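Local structure of ribulose-1,5-bisphosphate carboxylase/oxygenase large subunit (Rhodopseudomonas palustris, 3QFW) at residues S175-R180 / G217-E222; P284-R289 / V327-R332; V227-M232 / S237-I242; L155-V160 / R189-A194. The protein belongs to the RuBisCO large-chain family as a Rubisco-like protein, probably binds magnesium, and is classed as a ribulose-bisphosphate carboxylase, although its physiological reaction may differ. All blocks are in the same frame, centred on the assembly; numbering follows the deposited sequence.

Contact 1 (S175-R180 / G217-E222); sequences SPFAER and GVIRDE
The Phe177 ring meets helix 209-222 along its edge. Val218 CB and Ile219 CG1 both lie there, near the ring plane. Phe177 CE2 stands 3.8 Å from Val218 CB, and Phe177 CZ is 3.7 Å from Ile219 CG1. The end of the isoleucine comes in obliquely. Its CD1 is 3.3 Å from Phe177 CZ, a short approach for two carbons, so the ring tip has little room to shift on this side. The ring and the isoleucine chain cross at about a right angle. Phe177 and Val218 instead slide past each other in opposite directions.

Phe177 reaches across because CG lies anti to the backbone N (chi1 -176°), which swings the ring end toward the partner helix. Val218 points its CB toward residues 175-180. Its CG1 comes 4.2 Å from Ala178 CA, and its CG2 is 4.4 Å from Ala178 CB. This alanine edge is the outer, more exposed part of the contact.

The two helices are consecutive in the outer layer of the TIM barrel. Pro176 is the N-cap of helix 177-195, and Arg180 N bonds back to Pro176 O at 2.9 Å. Ala181 of the same helix also packs on Val218 and Ile219.

No hydrogen bond joins the two segments. The contact is wholly apolar, so it depends on how the end of the ring fits Val218 and Ile219, with Ala178 beside Val218. Asp171 OD1 bonds Phe177 N at the start of the helix, and Arg180 pairs with Asp165 in a salt bridge; neither bond crosses to helix 209-222.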
loop_
_atom_site.group_PDB
_atom_site.type_symbol
_atom_site.label_atom_id
_atom_site.label_comp_id
_atom_site.label_asym_id
_atom_site.label_seq_id
_atom_site.Cartn_x
_atom_site.Cartn_y
_atom_site.Cartn_z
ATOM N N SER B 175 24.734 -4.888 -3.312
ATOM C CA SER B 175 24.721 -4.776 -4.767
ATOM C C SER B 175 23.842 -3.593 -5.106
ATOM O O SER B 175 22.687 -3.760 -5.504
ATOM C CB SER B 175 24.188 -6.059 -5.417
ATOM O OG SER B 175 22.839 -6.320 -5.053
ATOM N N PRO B 176 24.388 -2.384 -4.922
ATOM C CA PRO B 176 23.669 -1.121 -5.104
ATOM C C PRO B 176 23.045 -1.048 -6.490
ATOM O O PRO B 176 23.620 -1.578 -7.425
ATOM C CB PRO B 176 24.776 -0.074 -4.968
ATOM C CG PRO B 176 25.800 -0.726 -4.089
ATOM C CD PRO B 176 25.782 -2.172 -4.486
ATOM N N PHE B 177 21.907 -0.372 -6.609
ATOM C CA PHE B 177 21.180 -0.313 -7.873
ATOM C C PHE B 177 22.073 0.043 -9.052
ATOM O O PHE B 177 22.027 -0.626 -10.086
ATOM C CB PHE B 177 20.002 0.667 -7.820
ATOM C CG PHE B 177 19.187 0.667 -9.079
ATOM C CD1 PHE B 177 18.140 -0.228 -9.239
ATOM C CD2 PHE B 177 19.505 1.516 -10.129
ATOM C CE1 PHE B 177 17.400 -0.261 -10.425
ATOM C CE2 PHE B 177 18.772 1.490 -11.310
ATOM C CZ PHE B 177 17.717 0.603 -11.454
ATOM N N ALA B 178 22.865 1.102 -8.911
ATOM C CA ALA B 178 23.681 1.563 -10.038
ATOM C C ALA B 178 24.650 0.479 -10.513
ATOM O O ALA B 178 24.673 0.126 -11.693
ATOM C CB ALA B 178 24.424 2.839 -9.680
ATOM N N GLU B 179 25.432 -0.058 -9.582
ATOM C CA GLU B 179 26.381 -1.120 -9.889
ATOM C C GLU B 179 25.714 -2.366 -10.476
ATOM O O GLU B 179 26.226 -2.960 -11.426
ATOM C CB GLU B 179 27.184 -1.500 -8.642
ATOM C CG GLU B 179 28.269 -0.499 -8.265
ATOM C CD GLU B 179 27.751 0.676 -7.451
ATOM O OE1 GLU B 179 26.516 0.845 -7.339
ATOM O OE2 GLU B 179 28.588 1.430 -6.910
ATOM N N ARG B 180 24.577 -2.765 -9.912
ATOM C CA ARG B 180 23.863 -3.959 -10.390
ATOM C C ARG B 180 23.319 -3.794 -11.811
ATOM O O ARG B 180 23.452 -4.694 -12.657
ATOM C CB ARG B 180 22.719 -4.318 -9.436
ATOM C CG ARG B 180 21.830 -5.445 -9.922
ATOM C CD ARG B 180 20.815 -5.871 -8.867
ATOM N NE ARG B 180 19.641 -5.000 -8.787
ATOM C CZ ARG B 180 19.441 -4.095 -7.835
ATOM N NH1 ARG B 180 20.351 -3.917 -6.885
ATOM N NH2 ARG B 180 18.336 -3.357 -7.832
ATOM N N GLY B 217 16.914 6.945 -14.227
ATOM C CA GLY B 217 18.012 7.613 -14.904
ATOM C C GLY B 217 19.128 6.653 -15.274
ATOM O O GLY B 217 19.632 6.676 -16.398
ATOM N N VAL B 218 19.517 5.806 -14.325
ATOM C CA VAL B 218 20.548 4.805 -14.564
ATOM C C VAL B 218 20.111 3.821 -15.652
ATOM O O VAL B 218 20.875 3.509 -16.564
ATOM C CB VAL B 218 20.896 4.028 -13.275
ATOM C CG1 VAL B 218 21.855 2.876 -13.578
ATOM C CG2 VAL B 218 21.475 4.970 -12.214
ATOM N N ILE B 219 18.874 3.345 -15.552
ATOM C CA ILE B 219 18.330 2.412 -16.530
ATOM C C ILE B 219 18.483 2.963 -17.943
ATOM O O ILE B 219 19.019 2.304 -18.824
ATOM C CB ILE B 219 16.841 2.123 -16.256
ATOM C CG1 ILE B 219 16.710 1.348 -14.951
ATOM C CG2 ILE B 219 16.217 1.343 -17.412
ATOM C CD1 ILE B 219 17.805 0.340 -14.791
ATOM N N ARG B 220 18.019 4.192 -18.134
ATOM C CA ARG B 220 18.089 4.841 -19.431
ATOM C C ARG B 220 19.535 5.047 -19.876
ATOM O O ARG B 220 19.865 4.837 -21.041
ATOM C CB ARG B 220 17.326 6.170 -19.402
ATOM C CG ARG B 220 15.895 6.037 -18.880
ATOM C CD ARG B 220 15.040 7.266 -19.184
ATOM N NE ARG B 220 14.626 7.309 -20.585
ATOM C CZ ARG B 220 14.860 8.329 -21.408
ATOM N NH1 ARG B 220 15.508 9.399 -20.968
ATOM N NH2 ARG B 220 14.451 8.278 -22.673
ATOM N N ASP B 221 20.397 5.454 -18.949
ATOM C CA ASP B 221 21.804 5.676 -19.273
ATOM C C ASP B 221 22.525 4.384 -19.655
ATOM O O ASP B 221 23.451 4.396 -20.468
ATOM C CB ASP B 221 22.525 6.370 -18.116
ATOM C CG ASP B 221 22.030 7.780 -17.892
ATOM O OD1 ASP B 221 21.448 8.358 -18.838
ATOM O OD2 ASP B 221 22.221 8.311 -16.771
ATOM N N GLU B 222 22.096 3.273 -19.068
ATOM C CA GLU B 222 22.714 1.981 -19.330
ATOM C C GLU B 222 22.128 1.296 -20.566
ATOM O O GLU B 222 22.615 0.251 -20.988
ATOM C CB GLU B 222 22.590 1.072 -18.108
ATOM C CG GLU B 222 23.399 1.540 -16.907
ATOM C CD GLU B 222 24.887 1.583 -17.193
ATOM O OE1 GLU B 222 25.350 0.810 -18.062
ATOM O OE2 GLU B 222 25.593 2.390 -16.554
#

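Contact 2 (P284-R289 / V327-R332); sequences PNYGGR and VNELLR. With SO4 (sulfate ion), chain G.
Tyr286 OH gives a hydrogen bond to Glu329 OE2 at 2.6 Å. The bond joins the loop after strand 280-284 of the TIM barrel to helix 327-334. Tyr286 CG lies between its backbone N and carbonyl carbon (chi1 62°), and from there the hydroxyl reaches the helix. The Glu329 chain comes to meet it extended beyond CG. The carboxylate oxygen is met on its anti side, 32° out of the carboxylate plane. It lies at the edge of the tyrosine ring. Ring and carboxylate planes are 61° apart.

Leu330 CD2 fills the other half of the contact. It is 3.8 Å from Tyr286 CE1 and 3.3 Å from Asn285 ND2. That amide nitrogen in turn sits above one face of the Tyr286 ring, offset toward the rim.

The second shell fixes these groups. Glu329 OE1 forms a salt bridge with Arg326, a pairing that would be expected to favour the charged carboxylate. Asn285 OD1 is bonded to Tyr334 OH. A type II turn from Asn285 to Gly288 shapes the loop. At its start, Pro284 packs on Ile93 of the second subunit.

Arg332, one turn beyond Asn328, holds a sulfate, probably from the crystallisation liquor, at the edge of its guanidinium. Arg332 NH1 bonds to sulfate O4 at 3.1 Å, and Arg332 NH2 bonds weakly to sulfate O3 at 3.4 Å.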
loop_
_atom_site.group_PDB
_atom_site.type_symbol
_atom_site.label_atom_id
_atom_site.label_comp_id
_atom_site.label_asym_id
_atom_site.label_seq_id
_atom_site.Cartn_x
_atom_site.Cartn_y
_atom_site.Cartn_z
ATOM N N PRO B 284 1.333 -14.947 -8.563
ATOM C CA PRO B 284 1.574 -16.353 -8.234
ATOM C C PRO B 284 0.571 -17.247 -8.946
ATOM O O PRO B 284 -0.642 -17.035 -8.859
ATOM C CB PRO B 284 1.394 -16.396 -6.708
ATOM C CG PRO B 284 0.553 -15.204 -6.382
ATOM C CD PRO B 284 0.890 -14.157 -7.392
ATOM N N ASN B 285 1.093 -18.228 -9.679
ATOM C CA ASN B 285 0.272 -19.157 -10.442
ATOM C C ASN B 285 -0.516 -20.013 -9.463
ATOM O O ASN B 285 -0.141 -20.124 -8.292
ATOM C CB ASN B 285 1.188 -20.040 -11.306
ATOM C CG ASN B 285 0.426 -20.880 -12.319
ATOM O OD1 ASN B 285 -0.356 -20.367 -13.118
ATOM N ND2 ASN B 285 0.659 -22.185 -12.286
ATOM N N TYR B 286 -1.620 -20.597 -9.916
ATOM C CA TYR B 286 -2.319 -21.567 -9.090
ATOM C C TYR B 286 -1.366 -22.733 -8.881
ATOM O O TYR B 286 -0.463 -22.946 -9.688
ATOM C CB TYR B 286 -3.599 -22.042 -9.773
ATOM C CG TYR B 286 -3.350 -22.737 -11.087
ATOM C CD1 TYR B 286 -3.188 -22.006 -12.255
ATOM C CD2 TYR B 286 -3.281 -24.122 -11.161
ATOM C CE1 TYR B 286 -2.961 -22.630 -13.461
ATOM C CE2 TYR B 286 -3.057 -24.762 -12.368
ATOM C CZ TYR B 286 -2.895 -24.009 -13.514
ATOM O OH TYR B 286 -2.673 -24.628 -14.723
ATOM N N GLY B 287 -1.553 -23.480 -7.800
ATOM C CA GLY B 287 -0.734 -24.655 -7.549
ATOM C C GLY B 287 0.727 -24.358 -7.242
ATOM O O GLY B 287 1.520 -25.279 -7.038
ATOM N N GLY B 288 1.088 -23.077 -7.228
ATOM C CA GLY B 288 2.412 -22.666 -6.799
ATOM C C GLY B 288 2.448 -22.619 -5.278
ATOM O O GLY B 288 1.667 -23.308 -4.618
ATOM N N ARG B 289 3.342 -21.806 -4.723
ATOM C CA ARG B 289 3.470 -21.680 -3.271
ATOM C C ARG B 289 2.284 -20.951 -2.647
ATOM O O ARG B 289 2.053 -21.041 -1.437
ATOM C CB ARG B 289 4.756 -20.934 -2.901
ATOM C CG ARG B 289 6.039 -21.660 -3.259
ATOM C CD ARG B 289 7.233 -21.006 -2.575
ATOM N NE ARG B 289 7.319 -19.578 -2.866
ATOM C CZ ARG B 289 7.919 -19.074 -3.940
ATOM N NH1 ARG B 289 8.480 -19.887 -4.826
ATOM N NH2 ARG B 289 7.953 -17.763 -4.132
ATOM N N VAL B 327 4.996 -26.711 -18.369
ATOM C CA VAL B 327 4.868 -25.810 -19.517
ATOM C C VAL B 327 3.628 -26.037 -20.405
ATOM O O VAL B 327 2.881 -25.101 -20.669
ATOM C CB VAL B 327 6.148 -25.806 -20.378
ATOM C CG1 VAL B 327 5.853 -25.278 -21.775
ATOM C CG2 VAL B 327 7.232 -24.985 -19.705
ATOM N N ASN B 328 3.392 -27.260 -20.861
ATOM C CA ASN B 328 2.216 -27.488 -21.706
ATOM C C ASN B 328 0.893 -27.220 -20.984
ATOM O O ASN B 328 -0.001 -26.570 -21.535
ATOM C CB ASN B 328 2.240 -28.883 -22.349
ATOM C CG ASN B 328 3.356 -29.032 -23.358
ATOM O OD1 ASN B 328 3.919 -28.040 -23.825
ATOM N ND2 ASN B 328 3.683 -30.273 -23.704
ATOM N N GLU B 329 0.776 -27.723 -19.760
ATOM C CA GLU B 329 -0.358 -27.395 -18.889
ATOM C C GLU B 329 -0.636 -25.891 -18.876
ATOM O O GLU B 329 -1.757 -25.446 -19.131
ATOM C CB GLU B 329 -0.108 -27.881 -17.450
ATOM C CG GLU B 329 -1.163 -27.388 -16.431
ATOM C CD GLU B 329 -0.674 -27.402 -14.979
ATOM O OE1 GLU B 329 0.411 -27.957 -14.708
ATOM O OE2 GLU B 329 -1.388 -26.852 -14.107
ATOM N N LEU B 330 0.390 -25.104 -18.585
ATOM C CA LEU B 330 0.169 -23.673 -18.404
ATOM C C LEU B 330 -0.184 -22.969 -19.710
ATOM O O LEU B 330 -0.934 -21.997 -19.715
ATOM C CB LEU B 330 1.366 -23.014 -17.715
ATOM C CG LEU B 330 1.530 -23.456 -16.259
ATOM C CD1 LEU B 330 2.797 -22.869 -15.679
ATOM C CD2 LEU B 330 0.315 -23.045 -15.435
ATOM N N LEU B 331 0.361 -23.454 -20.820
ATOM C CA LEU B 331 0.040 -22.860 -22.107
ATOM C C LEU B 331 -1.347 -23.281 -22.563
ATOM O O LEU B 331 -2.028 -22.529 -23.260
ATOM C CB LEU B 331 1.096 -23.205 -23.153
ATOM C CG LEU B 331 2.383 -22.369 -23.131
ATOM C CD1 LEU B 331 2.228 -21.058 -22.401
ATOM C CD2 LEU B 331 3.545 -23.148 -22.565
ATOM N N ARG B 332 -1.770 -24.480 -22.166
ATOM C CA ARG B 332 -3.157 -24.889 -22.393
ATOM C C ARG B 332 -4.070 -23.997 -21.554
ATOM O O ARG B 332 -5.107 -23.525 -22.019
ATOM C CB ARG B 332 -3.371 -26.352 -22.014
ATOM C CG ARG B 332 -2.762 -27.344 -23.010
ATOM C CD ARG B 332 -2.757 -28.778 -22.459
ATOM N NE ARG B 332 -1.895 -29.653 -23.264
ATOM C CZ ARG B 332 -1.032 -30.531 -22.760
ATOM N NH1 ARG B 332 -0.911 -30.679 -21.447
ATOM N NH2 ARG B 332 -0.279 -31.258 -23.566
HETATM S S SO4 G . 2.574 -32.886 -20.969
HETATM O O1 SO4 G . 3.698 -31.962 -21.128
HETATM O O2 SO4 G . 3.024 -34.043 -20.194
HETATM O O3 SO4 G . 2.097 -33.330 -22.271
HETATM O O4 SO4 G . 1.480 -32.207 -20.271
#

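Contact 3 (V227-M232 / S237-I242); sequences VLVAPM and SNFHAI
Phe239 swings its ring over Pro231 by placing CG anti to the backbone N (chi1 169°). The proline and phenylalanine side chains then lie side by side and point the same way. Val229 uses a similar first torsion (chi1 -168°), which puts CG1 beside its carbonyl carbon and near the rim of the same ring.

The main interaction is a CH-pi contact. Pro231 CG stands 3.8 Å from the centroid of the Phe239 ring and only 7° off the ring normal, so it sits almost exactly over the centre. Pro231 CB adds to it, 3.9 Å from Phe239 CG. Val229 takes a different place. Its CG1 meets Phe239 CD1 at 3.8 Å, at the edge and near the ring plane. No hydrogen bond links the two segments, and all three residues are buried.

Asn238, buried at the subunit interface, accepts a bond at OD1 from Leu209 N of the second subunit, while ND2 bonds Val234 O of its own chain.

The chain leaves strand 226-229 of the TIM barrel, passes through the short helix 231-234 and enters helix 236-243, which lies against the strand end. Ala230 occupies the N-cap position of helix 231-234. Pro231 also packs on Phe273 of helix 265-276, and Phe239 on Phe276 of that helix. Both reach strand 250-253, which pairs with strand 226-229.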
loop_
_atom_site.group_PDB
_atom_site.type_symbol
_atom_site.label_atom_id
_atom_site.label_comp_id
_atom_site.label_asym_id
_atom_site.label_seq_id
_atom_site.Cartn_x
_atom_site.Cartn_y
_atom_site.Cartn_z
ATOM N N VAL B 227 11.915 -2.422 -16.758
ATOM C CA VAL B 227 11.983 -2.004 -15.363
ATOM C C VAL B 227 10.915 -2.720 -14.547
ATOM O O VAL B 227 9.802 -2.957 -15.035
ATOM C CB VAL B 227 11.752 -0.492 -15.221
ATOM C CG1 VAL B 227 12.885 0.292 -15.859
ATOM C CG2 VAL B 227 10.410 -0.093 -15.817
ATOM N N LEU B 228 11.256 -3.052 -13.305
ATOM C CA LEU B 228 10.355 -3.763 -12.413
ATOM C C LEU B 228 9.935 -2.812 -11.300
ATOM O O LEU B 228 10.765 -2.083 -10.758
ATOM C CB LEU B 228 11.059 -4.979 -11.806
ATOM C CG LEU B 228 10.206 -5.888 -10.923
ATOM C CD1 LEU B 228 9.124 -6.561 -11.774
ATOM C CD2 LEU B 228 11.082 -6.933 -10.239
ATOM N N VAL B 229 8.648 -2.800 -10.970
ATOM C CA VAL B 229 8.162 -1.923 -9.899
ATOM C C VAL B 229 7.044 -2.623 -9.159
ATOM O O VAL B 229 6.190 -3.249 -9.781
ATOM C CB VAL B 229 7.588 -0.610 -10.456
ATOM C CG1 VAL B 229 7.375 0.411 -9.325
ATOM C CG2 VAL B 229 8.498 -0.030 -11.536
ATOM N N ALA B 230 7.038 -2.507 -7.834
ATOM C CA ALA B 230 5.919 -2.993 -7.029
ATOM C C ALA B 230 5.021 -1.818 -6.660
ATOM O O ALA B 230 5.334 -1.071 -5.728
ATOM C CB ALA B 230 6.435 -3.680 -5.785
ATOM N N PRO B 231 3.909 -1.639 -7.396
ATOM C CA PRO B 231 3.081 -0.438 -7.221
ATOM C C PRO B 231 2.586 -0.265 -5.788
ATOM O O PRO B 231 2.488 0.871 -5.310
ATOM C CB PRO B 231 1.905 -0.665 -8.190
ATOM C CG PRO B 231 2.473 -1.623 -9.252
ATOM C CD PRO B 231 3.412 -2.513 -8.485
ATOM N N MET B 232 2.306 -1.366 -5.097
ATOM C CA MET B 232 1.712 -1.263 -3.770
ATOM C C MET B 232 2.759 -0.935 -2.714
ATOM O O MET B 232 2.427 -0.521 -1.605
ATOM C CB MET B 232 0.883 -2.508 -3.430
ATOM C CG MET B 232 -0.253 -2.790 -4.459
ATOM S SD MET B 232 -1.492 -1.471 -4.625
ATOM C CE MET B 232 -0.495 -0.083 -5.067
ATOM N N SER B 237 0.169 6.114 -7.176
ATOM C CA SER B 237 0.316 7.415 -7.824
ATOM C C SER B 237 1.740 7.620 -8.343
ATOM O O SER B 237 1.935 8.125 -9.448
ATOM C CB SER B 237 -0.133 8.570 -6.928
ATOM O OG SER B 237 -1.538 8.573 -6.768
ATOM N N ASN B 238 2.737 7.205 -7.569
ATOM C CA ASN B 238 4.121 7.278 -8.045
ATOM C C ASN B 238 4.473 6.251 -9.124
ATOM O O ASN B 238 5.262 6.527 -10.046
ATOM C CB ASN B 238 5.065 7.170 -6.858
ATOM C CG ASN B 238 4.716 8.155 -5.784
ATOM O OD1 ASN B 238 4.805 9.368 -5.987
ATOM N ND2 ASN B 238 4.280 7.649 -4.635
ATOM N N PHE B 239 3.888 5.063 -9.009
ATOM C CA PHE B 239 4.036 4.059 -10.053
ATOM C C PHE B 239 3.573 4.662 -11.375
ATOM O O PHE B 239 4.269 4.576 -12.389
ATOM C CB PHE B 239 3.227 2.802 -9.728
ATOM C CG PHE B 239 3.112 1.827 -10.897
ATOM C CD1 PHE B 239 4.223 1.117 -11.336
ATOM C CD2 PHE B 239 1.897 1.626 -11.531
ATOM C CE1 PHE B 239 4.130 0.215 -12.411
ATOM C CE2 PHE B 239 1.784 0.728 -12.613
ATOM C CZ PHE B 239 2.905 0.020 -13.049
ATOM N N HIS B 240 2.410 5.304 -11.349
ATOM C CA HIS B 240 1.844 5.898 -12.562
ATOM C C HIS B 240 2.749 7.005 -13.100
ATOM O O HIS B 240 2.954 7.128 -14.314
ATOM C CB HIS B 240 0.460 6.446 -12.255
ATOM C CG HIS B 240 -0.310 6.886 -13.459
ATOM N ND1 HIS B 240 -0.448 6.104 -14.585
ATOM C CD2 HIS B 240 -1.002 8.023 -13.702
ATOM C CE1 HIS B 240 -1.188 6.745 -15.474
ATOM N NE2 HIS B 240 -1.538 7.912 -14.961
ATOM N N ALA B 241 3.290 7.810 -12.189
ATOM C CA ALA B 241 4.220 8.874 -12.562
ATOM C C ALA B 241 5.448 8.325 -13.281
ATOM O O ALA B 241 5.910 8.916 -14.257
ATOM C CB ALA B 241 4.643 9.674 -11.333
ATOM N N ILE B 242 5.981 7.205 -12.791
ATOM C CA ILE B 242 7.134 6.564 -13.425
ATOM C C ILE B 242 6.766 6.013 -14.798
ATOM O O ILE B 242 7.559 6.091 -15.740
ATOM C CB ILE B 242 7.731 5.431 -12.558
ATOM C CG1 ILE B 242 8.607 6.018 -11.454
ATOM C CG2 ILE B 242 8.591 4.499 -13.392
ATOM C CD1 ILE B 242 9.881 6.685 -11.963
#

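Contact 4 (L155-V160 / R189-A194); sequences LALGGV and REANAA
Ala156 and Ala191 form the tight part of this contact. Their CB atoms are 3.5 Å apart, closer than usual van der Waals contact for two carbons. Each CB points at the opposite segment, and both residues are buried. The small Ala156 and Ala191 let the helices approach. The nearest CA pair is that of Leu157 CA and Ala191 CA, 5.3 Å apart.

The packing is looser around Leu157. Its nearest side-chain approach is from CG to Ala191 CB, 4.3 Å, and its backbone N lies 4.0 Å from the same Ala191 CB. The leucine is partly exposed and also touches Thr354 of helix 353-366. On the partner helix, Ala194 is exposed. It aims its CB at residues 155-160 but stays 4.7 Å from them at best.

Helix 145-157 ends here in a Schellman motif. Gly159 has a positive phi of 93°, and Gly159 N bonds back to Ala156 O at 3.1 Å. The chain can then turn into strand 162-165. On the buried side, Ala156 rests on Ile163 of that strand. His153, about one turn earlier, also packs on Ala191. Asn192 OD1 accepts a bond from Thr199 N.

The two segments share no hydrogen bond. Small side chains let two neighbouring helices of the TIM barrel's outer layer approach closely. Dispersion between the two alanine methyls, with Leu157 CG at the side, makes up the contact.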
loop_
_atom_site.group_PDB
_atom_site.type_symbol
_atom_site.label_atom_id
_atom_site.label_comp_id
_atom_site.label_asym_id
_atom_site.label_seq_id
_atom_site.Cartn_x
_atom_site.Cartn_y
_atom_site.Cartn_z
ATOM N N LEU B 155 21.297 -17.057 -18.361
ATOM C CA LEU B 155 19.877 -17.077 -18.701
ATOM C C LEU B 155 19.633 -16.535 -20.115
ATOM O O LEU B 155 18.947 -17.161 -20.926
ATOM C CB LEU B 155 19.070 -16.283 -17.664
ATOM C CG LEU B 155 19.163 -16.873 -16.255
ATOM C CD1 LEU B 155 18.657 -15.879 -15.197
ATOM C CD2 LEU B 155 18.416 -18.197 -16.179
ATOM N N ALA B 156 20.210 -15.374 -20.405
ATOM C CA ALA B 156 20.014 -14.724 -21.698
ATOM C C ALA B 156 20.582 -15.582 -22.829
ATOM O O ALA B 156 20.023 -15.640 -23.926
ATOM C CB ALA B 156 20.650 -13.334 -21.690
ATOM N N LEU B 157 21.678 -16.272 -22.545
ATOM C CA LEU B 157 22.260 -17.200 -23.509
ATOM C C LEU B 157 21.269 -18.298 -23.889
ATOM O O LEU B 157 21.302 -18.805 -25.005
ATOM C CB LEU B 157 23.560 -17.811 -22.971
ATOM C CG LEU B 157 24.861 -17.119 -23.398
ATOM C CD1 LEU B 157 26.077 -17.900 -22.909
ATOM C CD2 LEU B 157 24.905 -16.971 -24.915
ATOM N N GLY B 158 20.381 -18.643 -22.961
ATOM C CA GLY B 158 19.392 -19.685 -23.176
ATOM C C GLY B 158 18.160 -19.251 -23.946
ATOM O O GLY B 158 17.308 -20.074 -24.288
ATOM N N GLY B 159 18.060 -17.959 -24.232
ATOM C CA GLY B 159 16.960 -17.448 -25.037
ATOM C C GLY B 159 15.749 -16.953 -24.251
ATOM O O GLY B 159 14.693 -16.679 -24.822
ATOM N N VAL B 160 15.900 -16.837 -22.939
ATOM C CA VAL B 160 14.841 -16.283 -22.088
ATOM C C VAL B 160 14.500 -14.865 -22.544
ATOM O O VAL B 160 15.395 -14.054 -22.767
ATOM C CB VAL B 160 15.288 -16.258 -20.618
ATOM C CG1 VAL B 160 14.209 -15.636 -19.718
ATOM C CG2 VAL B 160 15.625 -17.659 -20.153
ATOM N N ARG B 189 23.373 -7.709 -22.696
ATOM C CA ARG B 189 23.742 -7.247 -24.036
ATOM C C ARG B 189 24.735 -8.191 -24.713
ATOM O O ARG B 189 24.563 -8.551 -25.870
ATOM C CB ARG B 189 24.327 -5.834 -23.986
ATOM C CG ARG B 189 23.296 -4.753 -23.751
ATOM C CD ARG B 189 22.238 -4.760 -24.846
ATOM N NE ARG B 189 22.457 -3.702 -25.830
ATOM C CZ ARG B 189 21.626 -3.426 -26.831
ATOM N NH1 ARG B 189 20.510 -4.130 -26.988
ATOM N NH2 ARG B 189 21.908 -2.442 -27.676
ATOM N N GLU B 190 25.775 -8.577 -23.984
ATOM C CA GLU B 190 26.797 -9.458 -24.520
ATOM C C GLU B 190 26.179 -10.772 -24.980
ATOM O O GLU B 190 26.453 -11.247 -26.078
ATOM C CB GLU B 190 27.901 -9.687 -23.486
ATOM C CG GLU B 190 28.553 -8.388 -23.037
ATOM C CD GLU B 190 29.685 -8.589 -22.045
ATOM O OE1 GLU B 190 30.561 -7.704 -21.974
ATOM O OE2 GLU B 190 29.706 -9.624 -21.343
ATOM N N ALA B 191 25.331 -11.342 -24.134
ATOM C CA ALA B 191 24.608 -12.554 -24.468
ATOM C C ALA B 191 23.769 -12.363 -25.734
ATOM O O ALA B 191 23.784 -13.213 -26.621
ATOM C CB ALA B 191 23.730 -12.981 -23.302
ATOM N N ASN B 192 23.040 -11.249 -25.808
ATOM C CA ASN B 192 22.250 -10.928 -26.994
ATOM C C ASN B 192 23.110 -10.918 -28.257
ATOM O O ASN B 192 22.714 -11.448 -29.291
ATOM C CB ASN B 192 21.539 -9.576 -26.852
ATOM C CG ASN B 192 20.298 -9.653 -25.967
ATOM O OD1 ASN B 192 19.808 -10.738 -25.654
ATOM N ND2 ASN B 192 19.782 -8.499 -25.575
ATOM N N ALA B 193 24.282 -10.299 -28.165
ATOM C CA ALA B 193 25.161 -10.174 -29.323
ATOM C C ALA B 193 25.633 -11.542 -29.809
ATOM O O ALA B 193 25.594 -11.830 -30.996
ATOM C CB ALA B 193 26.349 -9.282 -28.997
ATOM N N ALA B 194 26.064 -12.384 -28.878
ATOM C CA ALA B 194 26.605 -13.698 -29.215
ATOM C C ALA B 194 25.566 -14.630 -29.834
ATOM O O ALA B 194 25.880 -15.432 -30.719
ATOM C CB ALA B 194 27.225 -14.347 -27.974
#

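In the fold
From the N terminus, the first segment met is 155-160, at the end of helix 145-157. Contact 4 closes across strand 162-165 to helix 177-195. Contact 1 opens at the start of that same helix, before contact 4 has closed, so the two cross. Contact 1 closes on helix 209-222. Together they tie three consecutive helices of the barrel's outer layer. Contact 3 follows, closing a short loop beyond strand 226-229. It touches contact 1 where Ile219 CG2 meets Val227 CG1 at 3.8 Å. Contact 2 comes last and joins the loop after strand 280-284 to helix 327-334. Contacts 2 and 3 both reach the second subunit.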